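Local structure of serine acetyltransferase (Entamoeba histolytica, 3Q1X) at residues G187-I192 and T220-T225; V202-M207 and A236-N241; P47-K52 and L122-Y127; D106-Y111 and K173-I178. The protein probably catalyses the transfer of an acetyl group to the hydroxyl of L-serine, a step of cysteine biosynthesis, on a left-handed parallel beta-helix. All blocks are in the same frame, centred on the assembly; numbering follows the deposited sequence.

In the fold
Following the chain from the N terminus, interaction 3 brings the short helix at 47-52 onto helix 120-126, closing a loop of mostly helical residues. Interaction 4 starts inside that loop, on helix 82-113, and ends beyond it at 173-178 on the first coil of the beta-helix, so the two cross; they touch where Ile123 and Ile124 meet Leu107 and Ala110. Interactions 1 and 2 come later and cross in turn, joining successive coils at neighbouring sheets, with centres 9 Å apart; both reach the bound serine. A probable backbone hydrogen bond between Ile192 and Lys173 joins two coils, while interaction 4 ties helix 82-113 to the first of them.

Interaction 1. Residues G187-I192 and T220-T225; sequences GETAII and TKRHPT. With SER (serine), chain B.
The His223 ring lies over Gly187, whose CA is 3.7 Å from the ring centroid and only 9° off its normal, a CH-pi contact. Arg222 CG sits over the opposite face. Thr189 enters beside this sandwich: chi1 of 69° places OG1 between its own backbone N and carbonyl carbon, from where it takes the Arg222 N-H at 2.9 Å (N to OG1) in a nearly straight bond, and a weak one from His223 N. Arg222 runs extended from CG to NE, and three partners hold its guanidinium. NH2 gives a salt bridge to Glu188 OE2 at 2.9 Å, in the guanidinium plane but on the anti side of a carboxylate turned 77° to it; NH1 bonds Thr220 O; NE and NH2 meet OXT and O of the bound serine, the NE to OXT distance being 2.9 Å. Lys221, bent at chi2, curls back to put NZ 2.7 Å from Thr189 O, and also bonds His223 O and Thr225 OG1. Beyond it, Ile191 N bonds Pro224 O at 3.1 Å as the strands begin to pair in parallel. Glu188 OE1 is held by Tyr143, and Asp179 and Asp114 of the second subunit also bind the serine. The paired N-H groups of Arg222 thus match the substrate carboxylate, while Glu188 and Thr220 O help fix the guanidinium's rotation, and Glu188 probably balances part of its charge.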
loop_
_atom_site.group_PDB
_atom_site.type_symbol
_atom_site.label_atom_id
_atom_site.label_comp_id
_atom_site.label_asym_id
_atom_site.label_seq_id
_atom_site.Cartn_x
_atom_site.Cartn_y
_atom_site.Cartn_z
ATOM N N GLY A 187 -11.368 1.340 13.116
ATOM C CA GLY A 187 -12.688 0.768 12.836
ATOM C C GLY A 187 -13.888 1.700 12.844
ATOM O O GLY A 187 -13.826 2.862 13.286
ATOM N N GLU A 188 -14.999 1.157 12.356
ATOM C CA GLU A 188 -16.253 1.878 12.182
ATOM C C GLU A 188 -16.749 2.611 13.433
ATOM O O GLU A 188 -17.361 3.668 13.336
ATOM C CB GLU A 188 -17.327 0.903 11.698
ATOM C CG GLU A 188 -18.701 1.542 11.450
ATOM C CD GLU A 188 -19.659 0.615 10.719
ATOM O OE1 GLU A 188 -20.655 1.108 10.145
ATOM O OE2 GLU A 188 -19.417 -0.603 10.707
ATOM N N THR A 189 -16.513 2.026 14.603
ATOM C CA THR A 189 -17.058 2.588 15.832
ATOM C C THR A 189 -15.959 3.093 16.759
ATOM O O THR A 189 -16.192 3.338 17.946
ATOM C CB THR A 189 -17.988 1.590 16.569
ATOM O OG1 THR A 189 -17.215 0.508 17.099
ATOM C CG2 THR A 189 -19.047 1.039 15.618
ATOM N N ALA A 190 -14.760 3.261 16.207
ATOM C CA ALA A 190 -13.662 3.858 16.959
ATOM C C ALA A 190 -13.961 5.325 17.252
ATOM O O ALA A 190 -14.532 6.028 16.422
ATOM C CB ALA A 190 -12.354 3.713 16.203
ATOM N N ILE A 191 -13.603 5.777 18.446
ATOM C CA ILE A 191 -13.740 7.187 18.818
ATOM C C ILE A 191 -12.375 7.657 19.306
ATOM O O ILE A 191 -11.786 7.036 20.187
ATOM C CB ILE A 191 -14.815 7.393 19.928
ATOM C CG1 ILE A 191 -16.195 6.901 19.453
ATOM C CG2 ILE A 191 -14.819 8.849 20.440
ATOM C CD1 ILE A 191 -17.112 7.948 18.841
ATOM N N ILE A 192 -11.879 8.752 18.733
ATOM C CA ILE A 192 -10.534 9.229 19.033
ATOM C C ILE A 192 -10.575 10.708 19.402
ATOM O O ILE A 192 -11.127 11.521 18.667
ATOM C CB ILE A 192 -9.578 9.030 17.823
ATOM C CG1 ILE A 192 -9.460 7.548 17.468
ATOM C CG2 ILE A 192 -8.211 9.642 18.102
ATOM C CD1 ILE A 192 -8.749 7.290 16.135
ATOM N N THR A 220 -22.917 -2.208 15.917
ATOM C CA THR A 220 -22.727 -1.992 17.362
ATOM C C THR A 220 -21.323 -1.524 17.721
ATOM O O THR A 220 -20.354 -1.814 17.016
ATOM C CB THR A 220 -23.105 -3.201 18.261
ATOM O OG1 THR A 220 -22.058 -4.185 18.239
ATOM C CG2 THR A 220 -24.462 -3.803 17.855
ATOM N N LYS A 221 -21.234 -0.805 18.839
ATOM C CA LYS A 221 -19.969 -0.297 19.355
ATOM C C LYS A 221 -19.068 -1.470 19.740
ATOM O O LYS A 221 -19.402 -2.273 20.621
ATOM C CB LYS A 221 -20.247 0.645 20.536
ATOM C CG LYS A 221 -19.044 1.131 21.327
ATOM C CD LYS A 221 -18.022 1.863 20.474
ATOM C CE LYS A 221 -17.123 2.732 21.352
ATOM N NZ LYS A 221 -15.911 3.201 20.631
ATOM N N ARG A 222 -17.925 -1.569 19.063
ATOM C CA ARG A 222 -17.070 -2.757 19.161
ATOM C C ARG A 222 -15.586 -2.436 18.961
ATOM O O ARG A 222 -14.746 -3.341 18.957
ATOM C CB ARG A 222 -17.520 -3.820 18.146
ATOM C CG ARG A 222 -17.342 -3.386 16.692
ATOM C CD ARG A 222 -18.279 -4.128 15.762
ATOM N NE ARG A 222 -18.006 -3.811 14.360
ATOM C CZ ARG A 222 -18.592 -2.840 13.672
ATOM N NH1 ARG A 222 -19.497 -2.048 14.245
ATOM N NH2 ARG A 222 -18.263 -2.655 12.397
ATOM N N HIS A 223 -15.284 -1.152 18.784
ATOM C CA HIS A 223 -13.920 -0.672 18.581
ATOM C C HIS A 223 -13.561 0.291 19.729
ATOM O O HIS A 223 -14.460 0.802 20.409
ATOM C CB HIS A 223 -13.781 0.015 17.211
ATOM C CG HIS A 223 -14.248 -0.817 16.053
ATOM N ND1 HIS A 223 -13.622 -1.982 15.664
ATOM C CD2 HIS A 223 -15.264 -0.629 15.176
ATOM C CE1 HIS A 223 -14.243 -2.487 14.611
ATOM N NE2 HIS A 223 -15.245 -1.686 14.297
ATOM N N PRO A 224 -12.254 0.546 19.952
ATOM C CA PRO A 224 -11.849 1.335 21.120
ATOM C C PRO A 224 -12.327 2.784 21.142
ATOM O O PRO A 224 -12.610 3.377 20.100
ATOM C CB PRO A 224 -10.316 1.308 21.044
ATOM C CG PRO A 224 -9.993 0.083 20.260
ATOM C CD PRO A 224 -11.084 -0.008 19.242
ATOM N N THR A 225 -12.422 3.333 22.348
ATOM C CA THR A 225 -12.571 4.763 22.554
ATOM C C THR A 225 -11.266 5.238 23.171
ATOM O O THR A 225 -10.761 4.643 24.131
ATOM C CB THR A 225 -13.765 5.092 23.473
ATOM O OG1 THR A 225 -14.980 4.659 22.849
ATOM C CG2 THR A 225 -13.845 6.589 23.768
HETATM N N SER B . -14.066 -5.224 10.081
HETATM C CA SER B . -14.243 -5.700 11.486
HETATM C C SER B . -15.287 -4.860 12.208
HETATM O O SER B . -15.803 -3.886 11.664
HETATM C CB SER B . -12.912 -5.654 12.240
HETATM O OG SER B . -12.458 -4.315 12.396
HETATM O OXT SER B . -15.632 -5.141 13.349
#

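Interaction 2. Residues V202-M207 and A236-N241; sequences VTLGAM and AKVLGN. With SER (serine), chain B.
Leu239 forms the apolar centre with its two methyl branches. CD2 meets Thr203 CG2 at 3.6 Å, and CD1 touches Met207 CE at 3.5 Å. The methionine chain is extended through chi2 and bends at chi3 (-60°), which lays CG, SD and CE all against that one methyl. On the other face of the sheet Leu204 and Val238 run alongside each other, with Leu204 CD2 3.8 Å from Val238 CB.

Around these side chains runs a parallel ladder whose strand axes, 203-205 and 237-239, are 4.9 Å and 8° apart. Thr203 N bonds Ala236 O, Val238 N bonds Thr203 O at 2.8 Å, Gly205 N bonds Val238 O, and Gly240 N closes the series on Gly205 O at 2.9 Å. Gly240 takes a positive phi, 99°, as the strand ends. At the polar edge the aliphatic part of Lys237 passes Thr203, CD coming 3.7 Å from OG1. Lys237 NZ bonds Gly235 O and Asn253 of the second subunit, and Gln200 of the same subunit bonds Thr203 OG1. Ala206 O touches CB of the bound serine at 3.3 Å.

Within the left-handed beta-helix these are neighbouring strands of one parallel sheet, on successive coils: strand 185-186 flanks 203-205, strand 255-256 flanks 237-239 and supplies Trp255 against Leu239, and Ile232 of strand 231-232 packs on Leu204.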
loop_
_atom_site.group_PDB
_atom_site.type_symbol
_atom_site.label_atom_id
_atom_site.label_comp_id
_atom_site.label_asym_id
_atom_site.label_seq_id
_atom_site.Cartn_x
_atom_site.Cartn_y
_atom_site.Cartn_z
ATOM N N VAL A 202 -0.594 0.348 13.553
ATOM C CA VAL A 202 -1.464 0.449 14.724
ATOM C C VAL A 202 -2.887 0.088 14.361
ATOM O O VAL A 202 -3.440 0.619 13.395
ATOM C CB VAL A 202 -1.423 1.855 15.346
ATOM C CG1 VAL A 202 -2.654 2.115 16.231
ATOM C CG2 VAL A 202 -0.138 2.034 16.124
ATOM N N THR A 203 -3.473 -0.816 15.135
ATOM C CA THR A 203 -4.900 -1.109 15.017
ATOM C C THR A 203 -5.694 -0.528 16.180
ATOM O O THR A 203 -5.375 -0.770 17.350
ATOM C CB THR A 203 -5.181 -2.621 14.883
ATOM O OG1 THR A 203 -4.581 -3.110 13.671
ATOM C CG2 THR A 203 -6.689 -2.889 14.844
ATOM N N LEU A 204 -6.715 0.252 15.836
ATOM C CA LEU A 204 -7.765 0.653 16.764
ATOM C C LEU A 204 -9.023 0.002 16.234
ATOM O O LEU A 204 -9.756 0.600 15.453
ATOM C CB LEU A 204 -7.927 2.174 16.806
ATOM C CG LEU A 204 -6.860 2.960 17.571
ATOM C CD1 LEU A 204 -7.059 4.445 17.372
ATOM C CD2 LEU A 204 -6.888 2.619 19.064
ATOM N N GLY A 205 -9.243 -1.247 16.630
ATOM C CA GLY A 205 -10.229 -2.069 15.949
ATOM C C GLY A 205 -10.772 -3.235 16.735
ATOM O O GLY A 205 -10.964 -3.145 17.946
ATOM N N ALA A 206 -11.033 -4.327 16.018
ATOM C CA ALA A 206 -11.630 -5.516 16.593
ATOM C C ALA A 206 -11.211 -6.757 15.817
ATOM O O ALA A 206 -10.835 -6.667 14.646
ATOM C CB ALA A 206 -13.158 -5.387 16.607
ATOM N N MET A 207 -11.274 -7.906 16.487
ATOM C CA MET A 207 -11.094 -9.210 15.854
ATOM C C MET A 207 -12.314 -10.058 16.114
ATOM O O MET A 207 -12.914 -9.967 17.184
ATOM C CB MET A 207 -9.916 -9.950 16.462
ATOM C CG MET A 207 -8.580 -9.379 16.167
ATOM S SD MET A 207 -7.367 -10.546 16.772
ATOM C CE MET A 207 -7.725 -10.639 18.533
ATOM N N ALA A 236 1.211 -1.539 17.772
ATOM C CA ALA A 236 0.259 -1.733 18.868
ATOM C C ALA A 236 -1.113 -2.137 18.336
ATOM O O ALA A 236 -1.612 -1.544 17.372
ATOM C CB ALA A 236 0.171 -0.481 19.731
ATOM N N LYS A 237 -1.698 -3.171 18.944
ATOM C CA LYS A 237 -3.015 -3.675 18.553
ATOM C C LYS A 237 -4.000 -3.458 19.692
ATOM O O LYS A 237 -3.995 -4.194 20.684
ATOM C CB LYS A 237 -2.972 -5.164 18.158
ATOM C CG LYS A 237 -1.932 -5.557 17.086
ATOM C CD LYS A 237 -2.010 -4.659 15.854
ATOM C CE LYS A 237 -1.050 -5.111 14.744
ATOM N NZ LYS A 237 0.375 -5.222 15.159
ATOM N N VAL A 238 -4.845 -2.449 19.535
ATOM C CA VAL A 238 -5.817 -2.078 20.561
ATOM C C VAL A 238 -7.183 -2.544 20.087
ATOM O O VAL A 238 -7.718 -2.029 19.099
ATOM C CB VAL A 238 -5.798 -0.555 20.830
ATOM C CG1 VAL A 238 -6.687 -0.200 22.019
ATOM C CG2 VAL A 238 -4.370 -0.083 21.078
ATOM N N LEU A 239 -7.736 -3.543 20.772
ATOM C CA LEU A 239 -8.888 -4.257 20.243
ATOM C C LEU A 239 -10.072 -4.327 21.194
ATOM O O LEU A 239 -9.909 -4.506 22.401
ATOM C CB LEU A 239 -8.486 -5.668 19.789
ATOM C CG LEU A 239 -7.321 -5.786 18.789
ATOM C CD1 LEU A 239 -6.940 -7.225 18.586
ATOM C CD2 LEU A 239 -7.635 -5.142 17.437
ATOM N N GLY A 240 -11.266 -4.188 20.627
ATOM C CA GLY A 240 -12.503 -4.374 21.375
ATOM C C GLY A 240 -13.135 -3.080 21.839
ATOM O O GLY A 240 -12.548 -1.997 21.703
ATOM N N ASN A 241 -14.341 -3.199 22.390
ATOM C CA ASN A 241 -15.066 -2.060 22.931
ATOM C C ASN A 241 -14.472 -1.689 24.290
ATOM O O ASN A 241 -15.059 -1.958 25.343
ATOM C CB ASN A 241 -16.563 -2.384 23.049
ATOM C CG ASN A 241 -17.381 -1.214 23.595
ATOM O OD1 ASN A 241 -16.913 -0.071 23.646
ATOM N ND2 ASN A 241 -18.612 -1.503 24.013
HETATM N N SER B . -14.066 -5.224 10.081
HETATM C CA SER B . -14.243 -5.700 11.486
HETATM C C SER B . -15.287 -4.860 12.208
HETATM O O SER B . -15.803 -3.886 11.664
HETATM C CB SER B . -12.912 -5.654 12.240
HETATM O OG SER B . -12.458 -4.315 12.396
HETATM O OXT SER B . -15.632 -5.141 13.349
#

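Interaction 3. Residues P47-K52 and L122-Y127; sequences PDFFMK and LIIRCY
Ile124 presses its CD1 methyl over a face of the Phe49 ring, 4.0 Å from the centroid and 28° off the normal, in a CH-pi contact. This belongs to the tightly packed, apolar half of the interface. The isoleucine has CG1 anti to the carbonyl carbon and CG2 anti to the backbone N, a setting that gives each branch its own place: CD1 lies 3.6 Å from Phe49 CE2, while CG2 sits between both rings, 3.6 Å from Phe50 CE2 and 3.8 Å from Phe49 CD2. The Phe50 ring also turns its edge to the helix, with CZ 3.4 Å from Ile124 O and that oxygen in the ring plane. Ile124 O in turn receives a hydrogen bond from Gln131.

The other half is polar. Arg125 bends at both chi2 and chi3, folding its chain back so that NH1 reaches Phe49 O at 2.9 Å. The N-H to acceptor angle is only 140° and the oxygen stands 23° out of the guanidinium plane, so the bond is noticeably bent. The guanidinium and the Phe50 ring run alongside in opposite senses, NH1 being 3.5 Å from Phe50 CD1. The more open side is at Phe50, the one touching residue still partly exposed; Arg42 and Lys43 of helix 36-45 pack on it.

Further partners grip the rest of the arginine: NH2 bonds Pro30 O and forms a salt bridge with Glu153 of the third subunit, and NE bonds Tyr79 of that subunit. A buried guanidinium is therefore shared between backbone carbonyls of its own chain and an acid and a tyrosine of the third subunit, which probably stabilises its positive charge.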
loop_
_atom_site.group_PDB
_atom_site.type_symbol
_atom_site.label_atom_id
_atom_site.label_comp_id
_atom_site.label_asym_id
_atom_site.label_seq_id
_atom_site.Cartn_x
_atom_site.Cartn_y
_atom_site.Cartn_z
ATOM N N PRO A 47 -5.163 25.604 -1.944
ATOM C CA PRO A 47 -4.934 25.933 -3.355
ATOM C C PRO A 47 -3.505 26.367 -3.706
ATOM O O PRO A 47 -3.069 26.119 -4.820
ATOM C CB PRO A 47 -5.908 27.086 -3.613
ATOM C CG PRO A 47 -6.267 27.615 -2.264
ATOM C CD PRO A 47 -6.242 26.429 -1.368
ATOM N N ASP A 48 -2.797 27.001 -2.775
ATOM C CA ASP A 48 -1.417 27.468 -3.018
ATOM C C ASP A 48 -0.467 26.333 -3.370
ATOM O O ASP A 48 0.582 26.544 -3.986
ATOM C CB ASP A 48 -0.855 28.182 -1.789
ATOM C CG ASP A 48 -1.332 29.611 -1.666
ATOM O OD1 ASP A 48 -1.936 30.139 -2.624
ATOM O OD2 ASP A 48 -1.084 30.202 -0.603
ATOM N N PHE A 49 -0.837 25.127 -2.964
ATOM C CA PHE A 49 0.065 23.993 -3.074
ATOM C C PHE A 49 -0.307 23.078 -4.219
ATOM O O PHE A 49 0.472 22.203 -4.590
ATOM C CB PHE A 49 0.102 23.239 -1.743
ATOM C CG PHE A 49 0.480 24.111 -0.586
ATOM C CD1 PHE A 49 1.815 24.374 -0.308
ATOM C CD2 PHE A 49 -0.502 24.698 0.214
ATOM C CE1 PHE A 49 2.168 25.196 0.752
ATOM C CE2 PHE A 49 -0.152 25.523 1.274
ATOM C CZ PHE A 49 1.182 25.768 1.547
ATOM N N PHE A 50 -1.490 23.299 -4.787
ATOM C CA PHE A 50 -2.011 22.421 -5.826
ATOM C C PHE A 50 -2.559 23.151 -7.043
ATOM O O PHE A 50 -3.013 22.508 -7.992
ATOM C CB PHE A 50 -3.029 21.449 -5.225
ATOM C CG PHE A 50 -2.448 20.593 -4.148
ATOM C CD1 PHE A 50 -1.586 19.547 -4.476
ATOM C CD2 PHE A 50 -2.705 20.861 -2.810
ATOM C CE1 PHE A 50 -1.018 18.754 -3.485
ATOM C CE2 PHE A 50 -2.145 20.072 -1.811
ATOM C CZ PHE A 50 -1.299 19.017 -2.154
ATOM N N MET A 51 -2.504 24.486 -7.012
ATOM C CA MET A 51 -2.840 25.321 -8.178
ATOM C C MET A 51 -1.715 26.303 -8.527
ATOM O O MET A 51 -0.968 26.747 -7.649
ATOM C CB MET A 51 -4.124 26.142 -7.937
ATOM C CG MET A 51 -5.273 25.444 -7.208
ATOM S SD MET A 51 -6.798 26.425 -7.258
ATOM C CE MET A 51 -7.257 26.154 -8.965
ATOM N N LYS A 52 -1.623 26.663 -9.807
ATOM C CA LYS A 52 -0.788 27.785 -10.240
ATOM C C LYS A 52 -1.331 29.071 -9.612
ATOM O O LYS A 52 -2.533 29.340 -9.695
ATOM C CB LYS A 52 -0.778 27.892 -11.756
ATOM N N LEU A 122 5.430 20.634 3.036
ATOM C CA LEU A 122 5.744 19.242 2.656
ATOM C C LEU A 122 4.700 18.249 3.166
ATOM O O LEU A 122 4.410 17.234 2.512
ATOM C CB LEU A 122 7.134 18.825 3.152
ATOM C CG LEU A 122 7.637 17.534 2.494
ATOM C CD1 LEU A 122 7.782 17.723 0.972
ATOM C CD2 LEU A 122 8.940 17.103 3.111
ATOM N N ILE A 123 4.143 18.548 4.338
ATOM C CA ILE A 123 3.071 17.752 4.918
ATOM C C ILE A 123 1.830 17.820 4.043
ATOM O O ILE A 123 1.236 16.789 3.698
ATOM C CB ILE A 123 2.769 18.202 6.373
ATOM C CG1 ILE A 123 4.068 18.216 7.192
ATOM C CG2 ILE A 123 1.729 17.281 7.009
ATOM C CD1 ILE A 123 3.907 18.658 8.649
ATOM N N ILE A 124 1.477 19.047 3.664
ATOM C CA ILE A 124 0.383 19.325 2.750
ATOM C C ILE A 124 0.575 18.618 1.413
ATOM O O ILE A 124 -0.347 17.996 0.907
ATOM C CB ILE A 124 0.223 20.844 2.532
ATOM C CG1 ILE A 124 -0.183 21.496 3.864
ATOM C CG2 ILE A 124 -0.747 21.126 1.370
ATOM C CD1 ILE A 124 -0.230 23.007 3.872
ATOM N N ARG A 125 1.783 18.704 0.866
ATOM C CA ARG A 125 2.043 18.174 -0.463
ATOM C C ARG A 125 2.037 16.654 -0.527
ATOM O O ARG A 125 1.561 16.089 -1.503
ATOM C CB ARG A 125 3.373 18.707 -0.998
ATOM C CG ARG A 125 3.331 20.160 -1.440
ATOM C CD ARG A 125 2.688 20.305 -2.802
ATOM N NE ARG A 125 3.410 19.540 -3.812
ATOM C CZ ARG A 125 2.988 19.336 -5.055
ATOM N NH1 ARG A 125 1.814 19.822 -5.459
ATOM N NH2 ARG A 125 3.740 18.630 -5.892
ATOM N N CYS A 126 2.561 15.978 0.496
ATOM C CA CYS A 126 2.843 14.548 0.320
ATOM C C CYS A 126 2.809 13.650 1.552
ATOM O O CYS A 126 3.088 12.469 1.424
ATOM C CB CYS A 126 4.200 14.370 -0.371
ATOM S SG CYS A 126 5.596 14.606 0.736
ATOM N N TYR A 127 2.479 14.175 2.732
ATOM C CA TYR A 127 2.421 13.291 3.915
ATOM C C TYR A 127 1.170 12.406 3.842
ATOM O O TYR A 127 0.057 12.925 3.772
ATOM C CB TYR A 127 2.446 14.083 5.220
ATOM C CG TYR A 127 3.837 14.305 5.804
ATOM C CD1 TYR A 127 4.074 14.074 7.161
ATOM C CD2 TYR A 127 4.910 14.723 5.008
ATOM C CE1 TYR A 127 5.327 14.262 7.712
ATOM C CE2 TYR A 127 6.184 14.926 5.557
ATOM C CZ TYR A 127 6.384 14.678 6.911
ATOM O OH TYR A 127 7.629 14.869 7.477
#

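Interaction 4. Residues D106-Y111 and K173-I178; sequences DLIAAY and KGHFFI
The Phe177 ring carries Ala110 on one face: CA is 3.6 Å from the centroid and 16° off the normal, a CH-pi contact, with the carbon displaced toward the rim. Ala110 CB adds a touch of 3.5 Å to Phe177 CD1. With its CG anti to the backbone N, Phe177 sets its ring over Ala110, and Phe177 CB is 4.3 Å from Ala109 CB. Ala109 CB also packs 3.3 Å from the backbone oxygen of His175. Trp195 stacks on the His175 ring.

Asp106 supplies the polar side. Its OD1 accepts the Phe176 N-H at 2.9 Å (N to OD1) with a nearly straight angle of 167°, on the anti side of the carboxylate and 20° out of its plane. The same oxygen passes 3.5 Å from Phe176 CB. A water bridges the backbones as well, donating to both Asp106 O and Phe176 O, with 2.6 Å from its oxygen to the latter. Around this centre Arg137 of helix 128-144 makes a salt bridge to Asp106 OD2 and also bonds Lys173 O, while Thr105 bonds His175 N.

The backbones come within 4.1 Å of each other at Asp106 CA and His175 CA, and farther along helix 82-113 the small side chains of Ala109 and Ala110 meet the loop and Phe177. The buried carboxylate, held by a backbone N-H at one oxygen and a guanidinium at the other, is probably kept ionised, and it ties the helical part to the first coil of the beta-helix.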
loop_
_atom_site.group_PDB
_atom_site.type_symbol
_atom_site.label_atom_id
_atom_site.label_comp_id
_atom_site.label_asym_id
_atom_site.label_seq_id
_atom_site.Cartn_x
_atom_site.Cartn_y
_atom_site.Cartn_z
ATOM N N ASP A 106 -4.686 19.540 12.415
ATOM C CA ASP A 106 -3.996 18.293 12.055
ATOM C C ASP A 106 -2.585 18.559 11.510
ATOM O O ASP A 106 -1.634 17.824 11.810
ATOM C CB ASP A 106 -4.813 17.489 11.035
ATOM C CG ASP A 106 -6.217 17.166 11.529
ATOM O OD1 ASP A 106 -6.405 16.913 12.741
ATOM O OD2 ASP A 106 -7.146 17.169 10.704
ATOM N N LEU A 107 -2.449 19.606 10.703
ATOM C CA LEU A 107 -1.140 19.989 10.172
ATOM C C LEU A 107 -0.190 20.445 11.267
ATOM O O LEU A 107 0.963 20.014 11.313
ATOM C CB LEU A 107 -1.277 21.073 9.109
ATOM C CG LEU A 107 -1.850 20.661 7.766
ATOM C CD1 LEU A 107 -2.222 21.902 7.009
ATOM C CD2 LEU A 107 -0.855 19.821 6.948
ATOM N N ILE A 108 -0.688 21.300 12.152
ATOM C CA ILE A 108 0.062 21.730 13.337
ATOM C C ILE A 108 0.571 20.525 14.130
ATOM O O ILE A 108 1.752 20.466 14.494
ATOM C CB ILE A 108 -0.799 22.645 14.232
ATOM C CG1 ILE A 108 -1.096 23.948 13.481
ATOM C CG2 ILE A 108 -0.085 22.931 15.556
ATOM C CD1 ILE A 108 -2.228 24.777 14.057
ATOM N N ALA A 109 -0.316 19.552 14.352
ATOM C CA ALA A 109 0.022 18.323 15.067
ATOM C C ALA A 109 1.083 17.507 14.325
ATOM O O ALA A 109 1.996 16.954 14.942
ATOM C CB ALA A 109 -1.229 17.477 15.294
ATOM N N ALA A 110 0.958 17.434 13.003
ATOM C CA ALA A 110 1.921 16.709 12.172
ATOM C C ALA A 110 3.312 17.321 12.302
ATOM O O ALA A 110 4.282 16.617 12.563
ATOM C CB ALA A 110 1.476 16.707 10.722
ATOM N N TYR A 111 3.409 18.633 12.127
ATOM C CA TYR A 111 4.705 19.287 12.221
ATOM C C TYR A 111 5.276 19.158 13.638
ATOM O O TYR A 111 6.460 18.846 13.810
ATOM C CB TYR A 111 4.617 20.746 11.775
ATOM C CG TYR A 111 5.951 21.449 11.804
ATOM C CD1 TYR A 111 6.812 21.416 10.700
ATOM C CD2 TYR A 111 6.362 22.141 12.941
ATOM C CE1 TYR A 111 8.056 22.064 10.735
ATOM C CE2 TYR A 111 7.596 22.792 12.983
ATOM C CZ TYR A 111 8.436 22.751 11.889
ATOM O OH TYR A 111 9.652 23.395 11.959
ATOM N N LYS A 173 -11.253 13.566 16.554
ATOM C CA LYS A 173 -11.107 14.984 16.852
ATOM C C LYS A 173 -9.860 15.576 16.188
ATOM O O LYS A 173 -9.162 14.877 15.452
ATOM C CB LYS A 173 -11.119 15.224 18.365
ATOM C CG LYS A 173 -12.468 14.872 19.004
ATOM C CD LYS A 173 -12.608 15.454 20.399
ATOM C CE LYS A 173 -14.012 15.227 20.944
ATOM N NZ LYS A 173 -13.993 14.793 22.379
ATOM N N GLY A 174 -9.606 16.862 16.436
ATOM C CA GLY A 174 -8.524 17.593 15.776
ATOM C C GLY A 174 -7.130 17.339 16.315
ATOM O O GLY A 174 -6.937 16.523 17.213
ATOM N N HIS A 175 -6.163 18.074 15.773
ATOM C CA HIS A 175 -4.744 17.872 16.060
ATOM C C HIS A 175 -4.360 16.397 15.939
ATOM O O HIS A 175 -3.653 15.852 16.791
ATOM C CB HIS A 175 -4.373 18.422 17.451
ATOM C CG HIS A 175 -4.594 19.895 17.603
ATOM N ND1 HIS A 175 -3.604 20.825 17.368
ATOM C CD2 HIS A 175 -5.689 20.597 17.973
ATOM C CE1 HIS A 175 -4.080 22.038 17.589
ATOM N NE2 HIS A 175 -5.344 21.927 17.953
ATOM N N PHE A 176 -4.841 15.767 14.875
ATOM C CA PHE A 176 -4.664 14.348 14.657
ATOM C C PHE A 176 -3.479 14.111 13.728
ATOM O O PHE A 176 -3.324 14.795 12.712
ATOM C CB PHE A 176 -5.950 13.744 14.078
ATOM C CG PHE A 176 -5.893 12.256 13.874
ATOM C CD1 PHE A 176 -5.633 11.396 14.935
ATOM C CD2 PHE A 176 -6.102 11.718 12.618
ATOM C CE1 PHE A 176 -5.576 10.009 14.738
ATOM C CE2 PHE A 176 -6.057 10.329 12.407
ATOM C CZ PHE A 176 -5.790 9.475 13.473
ATOM N N PHE A 177 -2.641 13.144 14.083
ATOM C CA PHE A 177 -1.463 12.817 13.274
ATOM C C PHE A 177 -1.182 11.326 13.202
ATOM O O PHE A 177 -0.978 10.671 14.226
ATOM C CB PHE A 177 -0.235 13.566 13.799
ATOM C CG PHE A 177 1.045 13.298 13.025
ATOM C CD1 PHE A 177 1.073 13.321 11.626
ATOM C CD2 PHE A 177 2.238 13.084 13.710
ATOM C CE1 PHE A 177 2.267 13.093 10.926
ATOM C CE2 PHE A 177 3.439 12.864 13.025
ATOM C CZ PHE A 177 3.453 12.864 11.630
ATOM N N ILE A 178 -1.174 10.797 11.978
ATOM C CA ILE A 178 -0.669 9.463 11.699
ATOM C C ILE A 178 0.695 9.619 11.009
ATOM O O ILE A 178 0.775 10.142 9.905
ATOM C CB ILE A 178 -1.623 8.638 10.791
ATOM C CG1 ILE A 178 -2.975 8.409 11.473
ATOM C CG2 ILE A 178 -0.979 7.313 10.415
ATOM C CD1 ILE A 178 -4.110 8.114 10.517
HETATM O O HOH W 1 -2.020 15.240 10.514
#